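Local coordinates for penicillin-binding protein activator LpoA (Escherichia coli, PDB 6DR3), which regulates peptidoglycan synthesis as an outer-membrane lipoprotein essential for the function of penicillin-binding protein 1A, whose transpeptidase activity it stimulates in vitro (this chain being the amino-terminal domain), at residues D4-M10 with N35-L39; R70-L75 with Q105-Y109; W110-I114 with A128-Q132; K141-D146 with M211-Q215; T148-L152 with W175-Q179. All coordinates share one frame; numbering follows the deposited sequence.

Contact 1 (D4-M10 with N35-L39); sequences DQSTAYM and NWQLL
Ser6 sets its CB squarely over the six-membered ring of Trp36, a CH-pi contact in which Ser6 CB lies 3.5 Å from the ring centroid and only 8° off the normal. A small residue suits the place, since its CB can lie directly on the indole face. Gln5 reaches the same ring from its edge. Its chain is extended beyond CG and crosses the indole nearly at a right angle, bringing OE1 to 2.9 Å from Trp36 NE1; the N-H points almost straight at the oxygen, which lies in the ring plane. Tyr9 meets Trp36 obliquely, with Tyr9 CE2 3.6 Å from Trp36 CH2 and the two planes 43° apart, while Tyr9 CB rests against the methyls of Leu39. Met10 is bent at chi2 and chi3, which carries CE back to Asn35, 3.5 Å from Asn35 CB. The amide of Asn35 stands nearly perpendicular to the carboxylate of Asp4, and Asn35 ND2 donates to Asp4 OD2 from above the carboxylate plane over 3.3 Å; Asn35 OD1 takes a hydrogen bond from Gln68. The N-terminal turn and helix 7-11 thus lie on helix 30-47, whose Trp36 and Leu39 also touch helix 18-25 and whose Leu38 packs on helix 66-82.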
# COMPACT_ATOMS: atom_id res chain seq x y z
N ASP A 4 -9.86 10.75 -21.99
CA ASP A 4 -10.95 9.94 -22.51
C ASP A 4 -11.98 9.71 -21.40
O ASP A 4 -11.90 10.30 -20.32
CB ASP A 4 -10.41 8.62 -23.07
CG ASP A 4 -10.11 7.60 -21.99
OD1 ASP A 4 -9.54 7.99 -20.95
OD2 ASP A 4 -10.44 6.42 -22.19
N GLN A 5 -12.95 8.83 -21.67
CA GLN A 5 -14.08 8.66 -20.76
C GLN A 5 -13.63 8.26 -19.36
O GLN A 5 -14.31 8.59 -18.39
CB GLN A 5 -15.04 7.60 -21.32
CG GLN A 5 -15.79 8.01 -22.56
CD GLN A 5 -16.66 6.89 -23.09
OE1 GLN A 5 -16.87 5.88 -22.42
NE2 GLN A 5 -17.17 7.06 -24.31
N SER A 6 -12.52 7.54 -19.24
CA SER A 6 -12.18 6.86 -17.99
C SER A 6 -10.84 7.28 -17.40
O SER A 6 -10.31 6.58 -16.54
CB SER A 6 -12.19 5.34 -18.21
OG SER A 6 -11.24 4.97 -19.20
N THR A 7 -10.29 8.43 -17.82
CA THR A 7 -8.96 8.83 -17.38
C THR A 7 -8.84 8.84 -15.86
O THR A 7 -7.98 8.16 -15.28
CB THR A 7 -8.61 10.20 -17.96
OG1 THR A 7 -8.62 10.12 -19.39
CG2 THR A 7 -7.24 10.67 -17.49
N ALA A 8 -9.69 9.62 -15.19
CA ALA A 8 -9.56 9.80 -13.75
C ALA A 8 -9.62 8.46 -13.01
O ALA A 8 -8.83 8.22 -12.10
CB ALA A 8 -10.66 10.73 -13.22
N TYR A 9 -10.56 7.59 -13.40
CA TYR A 9 -10.66 6.29 -12.74
C TYR A 9 -9.41 5.46 -12.99
O TYR A 9 -8.85 4.87 -12.06
CB TYR A 9 -11.91 5.56 -13.23
CG TYR A 9 -13.13 6.44 -13.35
CD1 TYR A 9 -13.85 6.83 -12.23
CD2 TYR A 9 -13.56 6.89 -14.59
CE1 TYR A 9 -14.97 7.64 -12.35
CE2 TYR A 9 -14.67 7.70 -14.72
CZ TYR A 9 -15.37 8.07 -13.60
OH TYR A 9 -16.48 8.88 -13.72
N MET A 10 -8.96 5.41 -14.24
CA MET A 10 -7.74 4.68 -14.57
C MET A 10 -6.56 5.19 -13.74
O MET A 10 -5.78 4.40 -13.21
CB MET A 10 -7.44 4.80 -16.06
CG MET A 10 -6.34 3.88 -16.55
SD MET A 10 -6.80 2.14 -16.47
CE MET A 10 -8.03 2.05 -17.77
N ASN A 35 -10.31 -0.03 -21.61
CA ASN A 35 -10.02 0.72 -20.39
C ASN A 35 -11.10 0.48 -19.34
O ASN A 35 -10.79 0.22 -18.17
CB ASN A 35 -9.90 2.21 -20.71
CG ASN A 35 -8.67 2.52 -21.54
OD1 ASN A 35 -7.67 1.80 -21.49
ND2 ASN A 35 -8.73 3.61 -22.30
N TRP A 36 -12.37 0.56 -19.73
CA TRP A 36 -13.45 0.24 -18.80
C TRP A 36 -13.33 -1.19 -18.31
O TRP A 36 -13.57 -1.48 -17.13
CB TRP A 36 -14.81 0.46 -19.46
CG TRP A 36 -15.20 1.91 -19.66
CD1 TRP A 36 -15.54 2.51 -20.84
CD2 TRP A 36 -15.28 2.93 -18.65
NE1 TRP A 36 -15.84 3.83 -20.62
CE2 TRP A 36 -15.68 4.12 -19.29
CE3 TRP A 36 -15.06 2.95 -17.27
CZ2 TRP A 36 -15.87 5.31 -18.60
CZ3 TRP A 36 -15.24 4.14 -16.59
CH2 TRP A 36 -15.64 5.30 -17.25
N GLN A 37 -12.96 -2.11 -19.20
CA GLN A 37 -12.81 -3.51 -18.81
C GLN A 37 -11.71 -3.68 -17.77
O GLN A 37 -11.89 -4.40 -16.79
CB GLN A 37 -12.53 -4.37 -20.05
CG GLN A 37 -12.45 -5.86 -19.77
CD GLN A 37 -12.34 -6.67 -21.04
OE1 GLN A 37 -12.43 -6.13 -22.15
NE2 GLN A 37 -12.14 -7.97 -20.90
N LEU A 38 -10.57 -3.02 -17.98
CA LEU A 38 -9.50 -3.08 -16.99
C LEU A 38 -9.96 -2.53 -15.65
O LEU A 38 -9.57 -3.05 -14.59
CB LEU A 38 -8.28 -2.30 -17.49
CG LEU A 38 -7.50 -2.93 -18.65
CD1 LEU A 38 -6.56 -1.91 -19.26
CD2 LEU A 38 -6.72 -4.15 -18.16
N LEU A 39 -10.78 -1.48 -15.67
CA LEU A 39 -11.27 -0.90 -14.42
C LEU A 39 -12.27 -1.83 -13.74
O LEU A 39 -12.26 -1.97 -12.51
CB LEU A 39 -11.90 0.46 -14.70
CG LEU A 39 -10.89 1.59 -14.91
CD1 LEU A 39 -11.50 2.74 -15.69
CD2 LEU A 39 -10.38 2.08 -13.56

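Contact 2 (R70-L75 with Q105-Y109); sequences REKTLL and QQARY
Glu71 and Arg108 form the salt bridge at the centre of this contact. The guanidinium comes end-on, with both terminal nitrogens directed at one oxygen: Glu71 OE2 lies in the guanidinium plane, 2.8 Å from Arg108 NH2 and 3.0 Å from Arg108 NH1. Glu71 OE1 is held chiefly by Gln105, whose NE2 donates over 2.9 Å in a nearly straight bond (170°), the amide and carboxylate being almost coplanar. The carboxylate is therefore gripped at both oxygens, which fixes its rotation. Glu71 reaches this position because CG is anti to the backbone N (chi1 176°) and the chain then bends at chi2. Leu74 lays CD2 over the centre of the guanidinium face, 3.7 Å from Arg108 CZ, and an apolar methyl suits that face because the polar N-H groups point outward in the plane. Leu75 CD2 lies 3.4 Å from Arg108 NH2. Farther out, Glu78 forms a salt bridge with Arg108 NE, so two acids balance the arginine's charge and hold its guanidinium; Arg42 lies near Arg108 NH1 and makes a long, weak ion pair with Glu71. Segments 70-75 and 105-109 run 22° apart, axes 11.0 Å from each other, a near-parallel packing of non-consecutive helices consistent with this domain's TPR-like character.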
# COMPACT_ATOMS: atom_id res chain seq x y z
N ARG A 70 0.67 -2.77 -19.02
CA ARG A 70 1.23 -2.58 -17.69
C ARG A 70 0.15 -2.70 -16.62
O ARG A 70 0.37 -3.31 -15.57
CB ARG A 70 1.93 -1.22 -17.60
CG ARG A 70 3.34 -1.23 -18.19
CD ARG A 70 4.10 0.05 -17.90
NE ARG A 70 3.82 1.11 -18.87
CZ ARG A 70 4.42 1.24 -20.05
NH1 ARG A 70 5.35 0.36 -20.43
NH2 ARG A 70 4.10 2.24 -20.86
N GLU A 71 -1.03 -2.13 -16.87
CA GLU A 71 -2.14 -2.30 -15.94
C GLU A 71 -2.56 -3.76 -15.84
O GLU A 71 -2.90 -4.24 -14.75
CB GLU A 71 -3.32 -1.43 -16.37
CG GLU A 71 -4.57 -1.59 -15.51
CD GLU A 71 -4.34 -1.20 -14.06
OE1 GLU A 71 -3.44 -0.37 -13.80
OE2 GLU A 71 -5.07 -1.71 -13.19
N LYS A 72 -2.52 -4.49 -16.95
CA LYS A 72 -2.89 -5.90 -16.92
C LYS A 72 -1.96 -6.68 -16.00
O LYS A 72 -2.41 -7.50 -15.19
CB LYS A 72 -2.86 -6.49 -18.33
CG LYS A 72 -3.24 -7.98 -18.37
CD LYS A 72 -3.10 -8.58 -19.76
CE LYS A 72 -3.38 -10.08 -19.72
NZ LYS A 72 -3.16 -10.74 -21.03
N THR A 73 -0.65 -6.44 -16.11
CA THR A 73 0.30 -7.17 -15.28
C THR A 73 0.05 -6.89 -13.80
O THR A 73 0.20 -7.79 -12.96
CB THR A 73 1.74 -6.80 -15.65
OG1 THR A 73 1.95 -5.39 -15.43
CG2 THR A 73 2.03 -7.13 -17.11
N LEU A 74 -0.33 -5.66 -13.46
CA LEU A 74 -0.61 -5.34 -12.07
C LEU A 74 -1.89 -6.02 -11.60
O LEU A 74 -1.95 -6.53 -10.47
CB LEU A 74 -0.70 -3.82 -11.90
CG LEU A 74 -0.90 -3.30 -10.47
CD1 LEU A 74 0.13 -3.86 -9.51
CD2 LEU A 74 -0.85 -1.78 -10.47
N LEU A 75 -2.92 -6.04 -12.44
CA LEU A 75 -4.14 -6.77 -12.10
C LEU A 75 -3.86 -8.25 -11.90
O LEU A 75 -4.53 -8.91 -11.09
CB LEU A 75 -5.20 -6.57 -13.18
CG LEU A 75 -5.73 -5.15 -13.37
CD1 LEU A 75 -6.56 -5.06 -14.64
CD2 LEU A 75 -6.57 -4.72 -12.17
N GLN A 105 -0.59 3.33 -9.55
CA GLN A 105 -0.10 1.97 -9.76
C GLN A 105 1.00 1.63 -8.76
O GLN A 105 1.03 0.51 -8.23
CB GLN A 105 0.41 1.81 -11.19
CG GLN A 105 -0.69 1.73 -12.23
CD GLN A 105 -0.16 1.53 -13.64
OE1 GLN A 105 0.90 2.05 -13.99
NE2 GLN A 105 -0.88 0.76 -14.44
N GLN A 106 1.90 2.57 -8.48
CA GLN A 106 2.93 2.33 -7.48
C GLN A 106 2.31 2.07 -6.11
O GLN A 106 2.76 1.17 -5.38
CB GLN A 106 3.89 3.51 -7.41
CG GLN A 106 4.75 3.68 -8.66
CD GLN A 106 5.65 4.90 -8.59
OE1 GLN A 106 5.91 5.43 -7.51
NE2 GLN A 106 6.13 5.34 -9.74
N ALA A 107 1.29 2.84 -5.74
CA ALA A 107 0.62 2.61 -4.46
C ALA A 107 0.03 1.21 -4.41
O ALA A 107 0.10 0.54 -3.37
CB ALA A 107 -0.47 3.66 -4.24
N ARG A 108 -0.55 0.74 -5.52
CA ARG A 108 -1.09 -0.61 -5.56
C ARG A 108 0.02 -1.66 -5.62
O ARG A 108 -0.13 -2.75 -5.07
CB ARG A 108 -2.02 -0.77 -6.76
CG ARG A 108 -3.34 -0.02 -6.62
CD ARG A 108 -4.01 0.17 -7.97
NE ARG A 108 -4.22 -1.11 -8.66
CZ ARG A 108 -4.43 -1.23 -9.97
NH1 ARG A 108 -4.44 -0.15 -10.74
NH2 ARG A 108 -4.62 -2.43 -10.50
N TYR A 109 1.12 -1.35 -6.30
CA TYR A 109 2.28 -2.24 -6.29
C TYR A 109 2.75 -2.50 -4.86
O TYR A 109 2.95 -3.65 -4.46
CB TYR A 109 3.41 -1.64 -7.13
CG TYR A 109 4.75 -2.29 -6.90
CD1 TYR A 109 5.15 -3.41 -7.62
CD2 TYR A 109 5.63 -1.78 -5.95
CE1 TYR A 109 6.37 -4.00 -7.41
CE2 TYR A 109 6.86 -2.37 -5.73
CZ TYR A 109 7.23 -3.48 -6.46
OH TYR A 109 8.46 -4.07 -6.25

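Contact 3 (W110-I114 with A128-Q132); sequences WQAKI and ALIAQ
Trp110 lies flat against Ala131 where helices 103-117 and 123-132 pack as an antiparallel helical hairpin, in keeping with the TPR-like character of the domain. The short segments run 160° apart with their axes 9.0 Å from each other, a close approach that the two alanines allow. The tight part is apolar. Ala131 CB sits over the six-membered ring of Trp110, 3.5 Å from its centroid, so the methyl lies directly on the indole face. Ala128 comes to the same ring obliquely, with Ala128 CA 3.7 Å from Trp110 CE3, and its CB also touches Ile114 CG1. Beyond it, Ile114 crosses Leu129 at about a right angle, Ile114 CD1 meeting Leu129 CD2 at 3.5 Å; with CG1 beside the backbone N (chi1 -66°), the isoleucine turns this branch toward the partner helix. Slim residues opposite one broad ring and branched chains farther along give the interface its close fit.

The looser, water-bearing side is polar and is built from buried Gln132 and partly exposed Gln111. Gln132 holds CG anti to its backbone N (chi1 -173°) and extends beyond it, sliding past Trp110 in the opposite direction, with Gln132 CB 3.6 Å from Trp110 CB. Amides suit this side, since each can donate and accept, and the buried one finds several partners. Gln132 NE2 also bonds Ala107 O, and Gln132 OE1 takes a bond from Asn144 of helix 138-153, joining the hairpin to the next helix. A water lies near OE1 of both glutamines. Between them, Gln132 NE2 donates to Gln111 OE1 over 2.9 Å, its N-H pointing almost exactly at an oxygen that lies in the plane of the Gln132 amide.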
# COMPACT_ATOMS: atom_id res chain seq x y z
N TRP A 110 2.92 -1.43 -4.08
CA TRP A 110 3.37 -1.61 -2.70
C TRP A 110 2.30 -2.25 -1.84
O TRP A 110 2.62 -3.01 -0.92
CB TRP A 110 3.80 -0.26 -2.12
CG TRP A 110 5.03 0.28 -2.76
CD1 TRP A 110 5.13 1.37 -3.58
CD2 TRP A 110 6.36 -0.26 -2.66
NE1 TRP A 110 6.43 1.55 -3.98
CE2 TRP A 110 7.20 0.56 -3.43
CE3 TRP A 110 6.91 -1.35 -1.99
CZ2 TRP A 110 8.57 0.32 -3.55
CZ3 TRP A 110 8.27 -1.59 -2.11
CH2 TRP A 110 9.08 -0.75 -2.88
N GLN A 111 1.02 -1.96 -2.10
CA GLN A 111 -0.03 -2.66 -1.37
C GLN A 111 0.02 -4.16 -1.62
O GLN A 111 -0.21 -4.96 -0.71
CB GLN A 111 -1.40 -2.10 -1.75
CG GLN A 111 -2.54 -2.62 -0.87
CD GLN A 111 -2.42 -2.15 0.57
OE1 GLN A 111 -2.17 -0.98 0.83
NE2 GLN A 111 -2.60 -3.07 1.51
N ALA A 112 0.35 -4.56 -2.85
CA ALA A 112 0.50 -5.98 -3.15
C ALA A 112 1.66 -6.57 -2.36
O ALA A 112 1.56 -7.70 -1.87
CB ALA A 112 0.72 -6.18 -4.65
N LYS A 113 2.76 -5.83 -2.22
CA LYS A 113 3.86 -6.32 -1.40
C LYS A 113 3.47 -6.38 0.07
O LYS A 113 3.84 -7.32 0.78
CB LYS A 113 5.09 -5.43 -1.60
CG LYS A 113 5.56 -5.34 -3.04
CD LYS A 113 7.06 -5.11 -3.14
CE LYS A 113 7.84 -6.39 -2.88
NZ LYS A 113 9.31 -6.20 -3.08
N ILE A 114 2.74 -5.37 0.55
CA ILE A 114 2.24 -5.40 1.92
C ILE A 114 1.34 -6.61 2.13
O ILE A 114 1.49 -7.37 3.10
CB ILE A 114 1.52 -4.08 2.26
CG1 ILE A 114 2.50 -2.92 2.25
CG2 ILE A 114 0.82 -4.17 3.62
CD1 ILE A 114 1.85 -1.56 2.20
N ALA A 128 8.13 -1.62 2.58
CA ALA A 128 6.99 -1.50 1.68
C ALA A 128 6.01 -0.44 2.18
O ALA A 128 5.52 0.38 1.40
CB ALA A 128 6.29 -2.85 1.53
N LEU A 129 5.71 -0.45 3.48
CA LEU A 129 4.85 0.58 4.05
C LEU A 129 5.47 1.96 3.88
O LEU A 129 4.78 2.93 3.55
CB LEU A 129 4.59 0.29 5.52
CG LEU A 129 3.67 -0.89 5.82
CD1 LEU A 129 3.84 -1.34 7.26
CD2 LEU A 129 2.23 -0.52 5.54
N ILE A 130 6.78 2.06 4.09
CA ILE A 130 7.46 3.35 4.00
C ILE A 130 7.49 3.84 2.56
O ILE A 130 7.32 5.03 2.29
CB ILE A 130 8.88 3.25 4.60
CG1 ILE A 130 8.78 3.06 6.12
CG2 ILE A 130 9.71 4.49 4.27
CD1 ILE A 130 10.08 2.63 6.76
N ALA A 131 7.70 2.92 1.60
CA ALA A 131 7.72 3.32 0.20
C ALA A 131 6.34 3.75 -0.28
O ALA A 131 6.23 4.60 -1.17
CB ALA A 131 8.24 2.17 -0.66
N GLN A 132 5.28 3.18 0.29
CA GLN A 132 3.92 3.50 -0.14
C GLN A 132 3.41 4.80 0.46
O GLN A 132 2.65 5.52 -0.20
CB GLN A 132 2.97 2.36 0.24
CG GLN A 132 1.56 2.51 -0.32
CD GLN A 132 0.56 1.62 0.40
OE1 GLN A 132 0.48 1.63 1.63
NE2 GLN A 132 -0.21 0.84 -0.36
O HOH W 1 -1.68 0.75 2.92

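Contact 4 (K141-D146 with M211-Q215); sequences KQQNID and MLPTQ
Asp146 and Thr214 meet where helix 138-153 receives the start of the short helix 214-217, and Gln142, one turn earlier, bridges to the loop before it. Followed outward, Gln142 first places CB 4.0 Å from Met211 SD. CG is anti to the backbone N and the chain bends at chi2 (70°), which turns the amide across to the loop. CG and CD pass beside Thr214 OG1. At the tip the two ends divide: OE1 packs closely on Met211 CG and accepts from a water that also donates to Leu212 O, while Gln142 NE2 donates to Leu212 O over 3.0 Å, from above the carbonyl plane, and also to Asp146 OD1. An amide suits this site because it can donate to two acceptors and accept from water at once.

Asp146 OD1 takes the Gln142 amide on one face of its carboxylate and Thr214 N on the other, the latter at 2.8 Å. A carboxylate is well matched to a helix start, where backbone N-H groups lack partners within the helix. Gln215 NE2 adds a bond to Asp146 O. On the apolar side Ile145 CD1 touches Met211 CB at 3.7 Å, and Ile145 CG2 lies against Pro213. The loop 211-213 thus lies along helix 138-153, with Leu212 turned to helix 189-202 and both Ile145 and Pro213 packed on Trp175 of helix 170-185.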
# COMPACT_ATOMS: atom_id res chain seq x y z
N LYS A 141 -3.24 7.91 4.79
CA LYS A 141 -1.93 7.80 5.41
C LYS A 141 -2.01 7.18 6.80
O LYS A 141 -1.20 6.32 7.15
CB LYS A 141 -1.26 9.17 5.49
CG LYS A 141 -0.76 9.72 4.17
CD LYS A 141 -0.07 11.06 4.37
CE LYS A 141 0.35 11.69 3.05
NZ LYS A 141 1.30 10.83 2.30
N GLN A 142 -2.98 7.61 7.61
CA GLN A 142 -3.05 7.16 9.00
C GLN A 142 -3.11 5.64 9.07
O GLN A 142 -2.43 5.02 9.90
CB GLN A 142 -4.27 7.77 9.69
CG GLN A 142 -4.33 7.53 11.19
CD GLN A 142 -3.27 8.30 11.94
OE1 GLN A 142 -3.35 9.52 12.05
NE2 GLN A 142 -2.27 7.59 12.46
N GLN A 143 -3.93 5.03 8.22
CA GLN A 143 -4.01 3.58 8.12
C GLN A 143 -2.63 2.97 7.88
O GLN A 143 -2.24 2.00 8.53
CB GLN A 143 -4.99 3.22 7.00
CG GLN A 143 -4.93 1.81 6.50
CD GLN A 143 -4.03 1.64 5.29
OE1 GLN A 143 -3.76 2.58 4.54
NE2 GLN A 143 -3.55 0.41 5.08
N ASN A 144 -1.87 3.54 6.94
CA ASN A 144 -0.52 3.07 6.67
C ASN A 144 0.39 3.30 7.87
O ASN A 144 1.17 2.41 8.25
CB ASN A 144 0.03 3.78 5.43
CG ASN A 144 1.51 3.54 5.21
OD1 ASN A 144 2.34 4.04 5.96
ND2 ASN A 144 1.84 2.78 4.18
N ILE A 145 0.32 4.48 8.48
CA ILE A 145 1.16 4.80 9.63
C ILE A 145 0.87 3.83 10.78
O ILE A 145 1.79 3.33 11.43
CB ILE A 145 0.94 6.27 10.04
CG1 ILE A 145 1.57 7.19 8.99
CG2 ILE A 145 1.53 6.55 11.43
CD1 ILE A 145 1.16 8.64 9.13
N ASP A 146 -0.41 3.56 11.03
CA ASP A 146 -0.76 2.67 12.14
C ASP A 146 -0.30 1.24 11.88
O ASP A 146 0.06 0.54 12.83
CB ASP A 146 -2.27 2.71 12.37
CG ASP A 146 -2.74 4.04 12.91
OD1 ASP A 146 -1.88 4.85 13.31
OD2 ASP A 146 -3.97 4.27 12.95
N MET A 211 1.93 12.89 11.96
CA MET A 211 0.66 12.16 12.09
C MET A 211 0.95 10.94 12.97
O MET A 211 1.29 9.87 12.47
CB MET A 211 0.12 11.77 10.72
CG MET A 211 -1.33 11.34 10.70
SD MET A 211 -1.92 10.95 9.04
CE MET A 211 -1.73 12.52 8.20
N LEU A 212 0.81 11.12 14.27
CA LEU A 212 1.25 10.11 15.22
C LEU A 212 0.42 8.83 15.05
O LEU A 212 -0.78 8.90 14.77
CB LEU A 212 1.13 10.62 16.65
CG LEU A 212 2.23 11.55 17.15
CD1 LEU A 212 1.82 12.17 18.48
CD2 LEU A 212 3.55 10.81 17.29
N PRO A 213 1.02 7.66 15.22
CA PRO A 213 0.23 6.43 15.24
C PRO A 213 -0.91 6.54 16.25
O PRO A 213 -0.71 6.97 17.39
CB PRO A 213 1.24 5.35 15.64
CG PRO A 213 2.56 5.89 15.21
CD PRO A 213 2.46 7.38 15.39
N THR A 214 -2.10 6.15 15.81
CA THR A 214 -3.27 6.19 16.69
C THR A 214 -3.00 5.46 18.00
O THR A 214 -3.47 5.88 19.06
CB THR A 214 -4.47 5.57 15.97
OG1 THR A 214 -4.77 6.34 14.80
CG2 THR A 214 -5.70 5.52 16.88
N GLN A 215 -2.24 4.37 17.95
CA GLN A 215 -2.00 3.56 19.14
C GLN A 215 -1.23 4.35 20.20
O GLN A 215 -1.35 4.06 21.39
CB GLN A 215 -1.25 2.29 18.78
CG GLN A 215 -1.92 1.45 17.69
CD GLN A 215 -1.42 1.78 16.29
OE1 GLN A 215 -1.21 2.95 15.96
NE2 GLN A 215 -1.22 0.75 15.48
O HOH W 2 -2.61 10.67 14.45

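Contact 5 (T148-L152 with W175-Q179); sequences TWQAL and WLDLQ
The segments 148-152 and 175-179 cross at -53° with their axes 10.4 Å apart, and Leu152 and Gln179 bring their backbones nearest, with CA atoms 6.1 Å from each other. Trp175 lies between the helices. Over one face it receives Thr148 CG2, which stands 3.8 Å from the centroid of the five-membered ring, close to the normal. Threonine suits this place because its two branches do different work: CG2, anti to the backbone N, faces the indole, while OG1 turns back to bond Asn144 O in its own helix. Leu152 crosses Trp175 at about a right angle and comes obliquely to the same ring, Leu152 CD1 lying 3.5 Å from Trp175 CE3; its other methyl, CD2, meets Leu176 CD2. Trp149 reaches over from CG anti to its backbone N (chi1 -178°), and Trp149 CZ3 touches Leu178 CG at 3.7 Å. Its ring also makes an edge-to-face pair with Trp182.

One polar link crosses this buried, largely apolar surface. Gln179, extended beyond CG, donates from NE2 to Leu152 O over 2.7 Å, and the oxygen lies in the amide plane. The glutamine gives a backbone carbonyl near the end of helix 138-153 a polar partner, while its chain packs beside Leu152. Large aromatic and branched side chains packed in the angle between two steeply inclined helices make this an interior packing layer of the all-helical, TPR-like domain.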
# COMPACT_ATOMS: atom_id res chain seq x y z
N THR A 148 2.42 0.52 10.13
CA THR A 148 3.85 0.61 10.39
C THR A 148 4.13 0.49 11.88
O THR A 148 5.08 -0.20 12.29
CB THR A 148 4.41 1.93 9.85
OG1 THR A 148 4.08 2.07 8.46
CG2 THR A 148 5.93 1.97 10.01
N TRP A 149 3.32 1.13 12.72
CA TRP A 149 3.57 1.08 14.16
C TRP A 149 3.30 -0.31 14.72
O TRP A 149 4.06 -0.80 15.56
CB TRP A 149 2.72 2.11 14.90
CG TRP A 149 3.02 2.07 16.35
CD1 TRP A 149 2.18 1.71 17.36
CD2 TRP A 149 4.28 2.36 16.97
NE1 TRP A 149 2.83 1.77 18.57
CE2 TRP A 149 4.12 2.17 18.36
CE3 TRP A 149 5.53 2.77 16.48
CZ2 TRP A 149 5.16 2.37 19.26
CZ3 TRP A 149 6.56 2.98 17.38
CH2 TRP A 149 6.37 2.78 18.75
N GLN A 150 2.21 -0.96 14.29
CA GLN A 150 1.94 -2.31 14.79
C GLN A 150 3.10 -3.25 14.48
O GLN A 150 3.49 -4.06 15.32
CB GLN A 150 0.64 -2.86 14.21
CG GLN A 150 0.39 -4.32 14.61
CD GLN A 150 -1.00 -4.82 14.28
OE1 GLN A 150 -1.15 -5.81 13.55
NE2 GLN A 150 -2.01 -4.16 14.81
N ALA A 151 3.66 -3.15 13.27
CA ALA A 151 4.79 -3.99 12.91
C ALA A 151 5.98 -3.71 13.82
O ALA A 151 6.68 -4.64 14.25
CB ALA A 151 5.17 -3.78 11.45
N LEU A 152 6.23 -2.44 14.12
CA LEU A 152 7.34 -2.08 15.00
C LEU A 152 7.11 -2.59 16.42
O LEU A 152 7.99 -3.21 17.02
CB LEU A 152 7.54 -0.57 14.99
CG LEU A 152 8.02 -0.01 13.65
CD1 LEU A 152 7.77 1.49 13.57
CD2 LEU A 152 9.50 -0.32 13.45
N TRP A 175 11.77 5.65 12.28
CA TRP A 175 10.79 4.72 12.83
C TRP A 175 11.42 3.81 13.88
O TRP A 175 10.84 3.56 14.94
CB TRP A 175 10.16 3.89 11.72
CG TRP A 175 9.03 4.56 11.01
CD1 TRP A 175 8.98 4.91 9.69
CD2 TRP A 175 7.78 4.97 11.58
NE1 TRP A 175 7.77 5.50 9.40
CE2 TRP A 175 7.02 5.56 10.54
CE3 TRP A 175 7.23 4.90 12.86
CZ2 TRP A 175 5.74 6.07 10.75
CZ3 TRP A 175 5.96 5.41 13.07
CH2 TRP A 175 5.23 5.99 12.02
N LEU A 176 12.62 3.29 13.59
CA LEU A 176 13.30 2.43 14.54
C LEU A 176 13.71 3.19 15.79
O LEU A 176 13.78 2.60 16.88
CB LEU A 176 14.53 1.79 13.89
CG LEU A 176 14.22 0.84 12.72
CD1 LEU A 176 15.51 0.39 12.06
CD2 LEU A 176 13.41 -0.36 13.19
N ASP A 177 13.97 4.50 15.67
CA ASP A 177 14.26 5.29 16.86
C ASP A 177 13.03 5.41 17.75
O ASP A 177 13.13 5.29 18.98
CB ASP A 177 14.77 6.68 16.46
CG ASP A 177 15.34 7.45 17.63
OD1 ASP A 177 16.53 7.24 17.95
OD2 ASP A 177 14.59 8.24 18.24
N LEU A 178 11.86 5.64 17.15
CA LEU A 178 10.63 5.71 17.95
C LEU A 178 10.33 4.36 18.58
O LEU A 178 9.84 4.30 19.72
CB LEU A 178 9.46 6.17 17.08
CG LEU A 178 8.12 6.35 17.78
CD1 LEU A 178 8.21 7.40 18.89
CD2 LEU A 178 7.04 6.74 16.78
N GLN A 179 10.59 3.27 17.86
CA GLN A 179 10.47 1.94 18.44
C GLN A 179 11.27 1.83 19.73
O GLN A 179 10.77 1.33 20.74
CB GLN A 179 10.94 0.90 17.42
CG GLN A 179 10.69 -0.55 17.83
CD GLN A 179 11.32 -1.53 16.86
OE1 GLN A 179 12.46 -1.36 16.44
NE2 GLN A 179 10.56 -2.56 16.49

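How the contacts relate
The five contacts follow the elongated helical array from its N-terminal end to its C-terminal part. Contact 3 lies nearest the chain centre, its own centre about 4 Å away, and contact 1 farthest, about 21 Å centre to centre, yet contact 5 is the most buried, almost wholly apolar; the others are partly buried and mix packing with polar bonds. Contacts 2 and 3 share helix 103-117, contacts 4 and 5 share helix 138-153, and Asn144 connects contact 3 to contact 4. Tryptophan faces take small groups in contacts 1, 3 and 5. By contrast, contact 2 centres on a salt bridge and contact 4 on a carboxylate at a helix start.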